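Local coordinates for lipid-transfer protein (Thermomonospora curvata, PDB 6OK1) that is a thiolase-superfamily protein named as a lipid-transfer protein, whose precise role is not established, at residues A[169-180]-A[317-327]. Residues are numbered along the deposited sequence; the frame is centred on the assembly and turned at random.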
# COMPACT_ATOMS: atom_id res chain seq x y z
N ASP A 169 26.67 -14.51 21.39
CA ASP A 169 25.27 -14.93 21.47
C ASP A 169 24.54 -14.63 20.16
O ASP A 169 23.79 -15.47 19.65
CB ASP A 169 24.57 -14.26 22.65
CG ASP A 169 25.14 -14.70 23.97
OD1 ASP A 169 25.35 -15.92 24.12
OD2 ASP A 169 25.39 -13.84 24.83
N PHE A 170 24.76 -13.44 19.59
CA PHE A 170 24.19 -13.15 18.28
C PHE A 170 24.79 -14.07 17.21
O PHE A 170 24.09 -14.51 16.29
CB PHE A 170 24.45 -11.68 17.91
CG PHE A 170 23.88 -10.68 18.90
CD1 PHE A 170 22.72 -10.95 19.61
CD2 PHE A 170 24.52 -9.46 19.11
CE1 PHE A 170 22.19 -10.01 20.49
CE2 PHE A 170 24.01 -8.53 20.01
CZ PHE A 170 22.85 -8.80 20.70
N GLY A 171 26.09 -14.36 17.33
CA GLY A 171 26.75 -15.22 16.37
C GLY A 171 26.17 -16.62 16.32
O GLY A 171 26.13 -17.25 15.26
N ARG A 172 25.70 -17.13 17.46
CA ARG A 172 25.12 -18.47 17.45
C ARG A 172 23.91 -18.54 16.54
O ARG A 172 23.62 -19.61 15.98
CB ARG A 172 24.77 -18.92 18.87
CG ARG A 172 25.94 -19.61 19.50
CD ARG A 172 25.65 -20.16 20.90
NE ARG A 172 25.90 -19.12 21.89
CZ ARG A 172 27.09 -18.84 22.39
NH1 ARG A 172 28.16 -19.53 22.02
NH2 ARG A 172 27.22 -17.85 23.25
N VAL A 173 23.18 -17.43 16.40
CA VAL A 173 22.06 -17.38 15.47
C VAL A 173 22.57 -17.51 14.05
O VAL A 173 22.00 -18.23 13.22
CB VAL A 173 21.27 -16.07 15.65
CG1 VAL A 173 20.19 -15.96 14.58
CG2 VAL A 173 20.66 -16.00 17.00
N ALA A 174 23.64 -16.78 13.74
CA ALA A 174 24.22 -16.85 12.41
C ALA A 174 24.70 -18.26 12.10
O ALA A 174 24.48 -18.77 11.00
CB ALA A 174 25.37 -15.84 12.29
N VAL A 175 25.35 -18.90 13.08
CA VAL A 175 25.90 -20.24 12.85
C VAL A 175 24.79 -21.24 12.57
O VAL A 175 24.88 -22.05 11.64
CB VAL A 175 26.76 -20.67 14.06
CG1 VAL A 175 27.21 -22.11 13.91
CG2 VAL A 175 27.97 -19.74 14.22
N VAL A 176 23.71 -21.21 13.37
CA VAL A 176 22.64 -22.19 13.13
C VAL A 176 21.93 -21.89 11.81
O VAL A 176 21.62 -22.80 11.04
CB VAL A 176 21.67 -22.26 14.33
CG1 VAL A 176 20.75 -21.06 14.38
CG2 VAL A 176 20.84 -23.57 14.27
N ASP A 177 21.68 -20.61 11.51
CA ASP A 177 21.17 -20.27 10.19
C ASP A 177 22.04 -20.89 9.09
O ASP A 177 21.53 -21.49 8.13
CB ASP A 177 21.17 -18.75 9.97
CG ASP A 177 19.91 -18.05 10.46
OD1 ASP A 177 18.90 -18.68 10.78
OD2 ASP A 177 19.96 -16.79 10.50
N ARG A 178 23.35 -20.65 9.15
CA ARG A 178 24.22 -21.12 8.08
C ARG A 178 24.35 -22.64 8.10
O ARG A 178 24.58 -23.26 7.06
CB ARG A 178 25.58 -20.43 8.19
CG ARG A 178 25.52 -18.92 7.82
CD ARG A 178 25.32 -18.69 6.32
NE ARG A 178 26.52 -19.10 5.60
CZ ARG A 178 27.53 -18.30 5.25
NH1 ARG A 178 27.49 -16.99 5.50
NH2 ARG A 178 28.58 -18.82 4.62
N LYS A 179 24.20 -23.26 9.27
CA LYS A 179 24.21 -24.72 9.31
C LYS A 179 23.05 -25.29 8.50
O LYS A 179 23.22 -26.22 7.70
CB LYS A 179 24.13 -25.19 10.76
CG LYS A 179 24.08 -26.71 10.95
CD LYS A 179 24.18 -27.04 12.46
CE LYS A 179 24.17 -28.51 12.72
NZ LYS A 179 24.30 -28.78 14.17
N HIS A 180 21.87 -24.71 8.67
CA HIS A 180 20.71 -25.18 7.95
C HIS A 180 20.77 -24.79 6.48
O HIS A 180 20.35 -25.56 5.61
CB HIS A 180 19.44 -24.64 8.59
CG HIS A 180 19.23 -25.12 10.00
ND1 HIS A 180 18.37 -24.51 10.88
CD2 HIS A 180 19.77 -26.17 10.66
CE1 HIS A 180 18.40 -25.15 12.04
NE2 HIS A 180 19.23 -26.17 11.93
N LYS A 317 19.61 -15.81 25.17
CA LYS A 317 20.99 -16.24 24.95
C LYS A 317 21.21 -17.63 25.53
O LYS A 317 21.94 -18.45 24.95
CB LYS A 317 21.96 -15.25 25.59
CG LYS A 317 21.88 -15.18 27.12
CD LYS A 317 22.75 -14.02 27.65
CE LYS A 317 22.65 -13.88 29.17
NZ LYS A 317 23.19 -15.10 29.82
N ASP A 318 20.54 -17.93 26.64
CA ASP A 318 20.67 -19.24 27.27
C ASP A 318 19.89 -20.31 26.50
O ASP A 318 20.38 -21.42 26.30
CB ASP A 318 20.19 -19.14 28.71
CG ASP A 318 20.90 -18.05 29.48
OD1 ASP A 318 22.14 -18.08 29.52
OD2 ASP A 318 20.24 -17.14 30.00
N PHE A 319 18.67 -19.97 26.05
CA PHE A 319 17.88 -20.86 25.22
C PHE A 319 18.65 -21.27 23.97
O PHE A 319 18.64 -22.45 23.59
CB PHE A 319 16.56 -20.15 24.86
CG PHE A 319 15.56 -21.00 24.13
CD1 PHE A 319 14.71 -21.83 24.82
CD2 PHE A 319 15.44 -20.92 22.75
CE1 PHE A 319 13.77 -22.60 24.14
CE2 PHE A 319 14.49 -21.67 22.07
CZ PHE A 319 13.66 -22.50 22.77
N ILE A 320 19.35 -20.32 23.35
CA ILE A 320 20.09 -20.61 22.12
C ILE A 320 21.36 -21.42 22.42
O ILE A 320 21.68 -22.39 21.73
CB ILE A 320 20.42 -19.30 21.38
CG1 ILE A 320 19.11 -18.65 20.94
CG2 ILE A 320 21.38 -19.55 20.21
CD1 ILE A 320 19.29 -17.22 20.39
N ALA A 321 22.11 -21.01 23.44
CA ALA A 321 23.34 -21.72 23.78
C ALA A 321 23.08 -23.17 24.15
O ALA A 321 23.95 -24.03 23.93
CB ALA A 321 24.04 -21.02 24.94
N ASP A 322 21.90 -23.48 24.69
CA ASP A 322 21.52 -24.85 25.04
C ASP A 322 21.15 -25.71 23.83
O ASP A 322 20.83 -26.89 24.02
CB ASP A 322 20.33 -24.85 26.00
CG ASP A 322 20.69 -24.34 27.39
OD1 ASP A 322 21.87 -24.11 27.67
OD2 ASP A 322 19.76 -24.16 28.20
N GLY A 323 21.15 -25.16 22.62
CA GLY A 323 20.94 -25.95 21.41
C GLY A 323 19.50 -26.09 20.97
O GLY A 323 19.20 -26.98 20.17
N ASN A 324 18.60 -25.23 21.46
CA ASN A 324 17.18 -25.42 21.22
C ASN A 324 16.78 -25.04 19.81
O ASN A 324 15.69 -25.44 19.37
CB ASN A 324 16.34 -24.62 22.21
CG ASN A 324 16.29 -25.24 23.58
OD1 ASN A 324 15.61 -26.24 23.79
ND2 ASN A 324 16.99 -24.65 24.52
N LEU A 325 17.60 -24.27 19.09
CA LEU A 325 17.26 -23.93 17.72
C LEU A 325 17.69 -24.99 16.72
O LEU A 325 17.38 -24.86 15.53
CB LEU A 325 17.89 -22.59 17.32
CG LEU A 325 17.52 -21.39 18.18
CD1 LEU A 325 18.06 -20.11 17.57
CD2 LEU A 325 16.02 -21.28 18.40
N GLU A 326 18.42 -26.00 17.17
CA GLU A 326 18.92 -27.05 16.29
C GLU A 326 17.79 -27.99 15.89
O GLU A 326 16.76 -28.08 16.55
CB GLU A 326 20.02 -27.85 17.00
CG GLU A 326 21.20 -27.03 17.48
CD GLU A 326 22.19 -26.69 16.38
OE1 GLU A 326 22.15 -27.34 15.31
OE2 GLU A 326 23.01 -25.78 16.59
N ILE A 327 18.03 -28.74 14.80
CA ILE A 327 17.04 -29.70 14.29
C ILE A 327 16.61 -30.68 15.37
O ILE A 327 15.44 -31.08 15.43
CB ILE A 327 17.60 -30.43 13.06
CG1 ILE A 327 17.68 -29.48 11.86
CG2 ILE A 327 16.74 -31.65 12.70
CD1 ILE A 327 18.45 -30.04 10.68
O HOH W 1 23.84 -17.79 23.00
O HOH W 2 20.45 -28.10 13.41
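Ile-320 fills the gap between helix 169-180 and the short helix 317-321 with both its branches: CG2 lies 3.7 Å from CB of Arg-172, and CD1 reaches CG2 of Val-173 at 3.9 Å. Its CG1 stands anti to the carbonyl carbon (chi1 -64°), which leaves CG2 beside Arg-172 while the extended CG1-CD1 arm runs deeper, to Val-173. Farther along, Val-176 puts CG2 against the carbonyl of Leu-325 and the Glu-326 carboxylate, while its CG1 meets CD1 of Leu-325 more loosely. Ile-320 on Val-173 is the tight part; Val-176 and Leu-325 are buried too.

Polar groups gather at the two ends. CB of Lys-317 sits 3.6 Å from CG of Asp-169, but the lysine amino group turns away to a salt bridge with Asp-318. One water joins the helices here, donating to Asp-169 OD1 and to the carbonyl O of Lys-317 and accepting from Arg-172 NE. NH2 of Arg-172 also bridges to Asp-169 OD1, so the guanidinium is gripped along its edge.

At the far end the solvent side belongs to Lys-179, which, fully extended, crosses Glu-326 at about a right angle and donates from NZ to OE1 (2.8 Å), approaching from above the carboxylate plane. A second water links that OE1 to Ile-327 N and to NE2 of the buried His-180, where the Leu-325 carbonyl O lies at the imidazole edge, 3.6 Å from CE1.

The axes of 169-180 and 317-321 cross at 39°, 9.7 Å apart at their closest, joining the N-terminal and C-terminal thiolase regions. Gly-323, in a Schellman motif, ends the shorter helix and starts the type I turn that returns the chain to helix 167-182. Helix 301-307 packs against Val-173 and Ile-320 through Leu-302, and His-180 ND1 makes weak hydrogen bonds to the carbonyls of Cys-333 and Asn-334, just before helix 338-341.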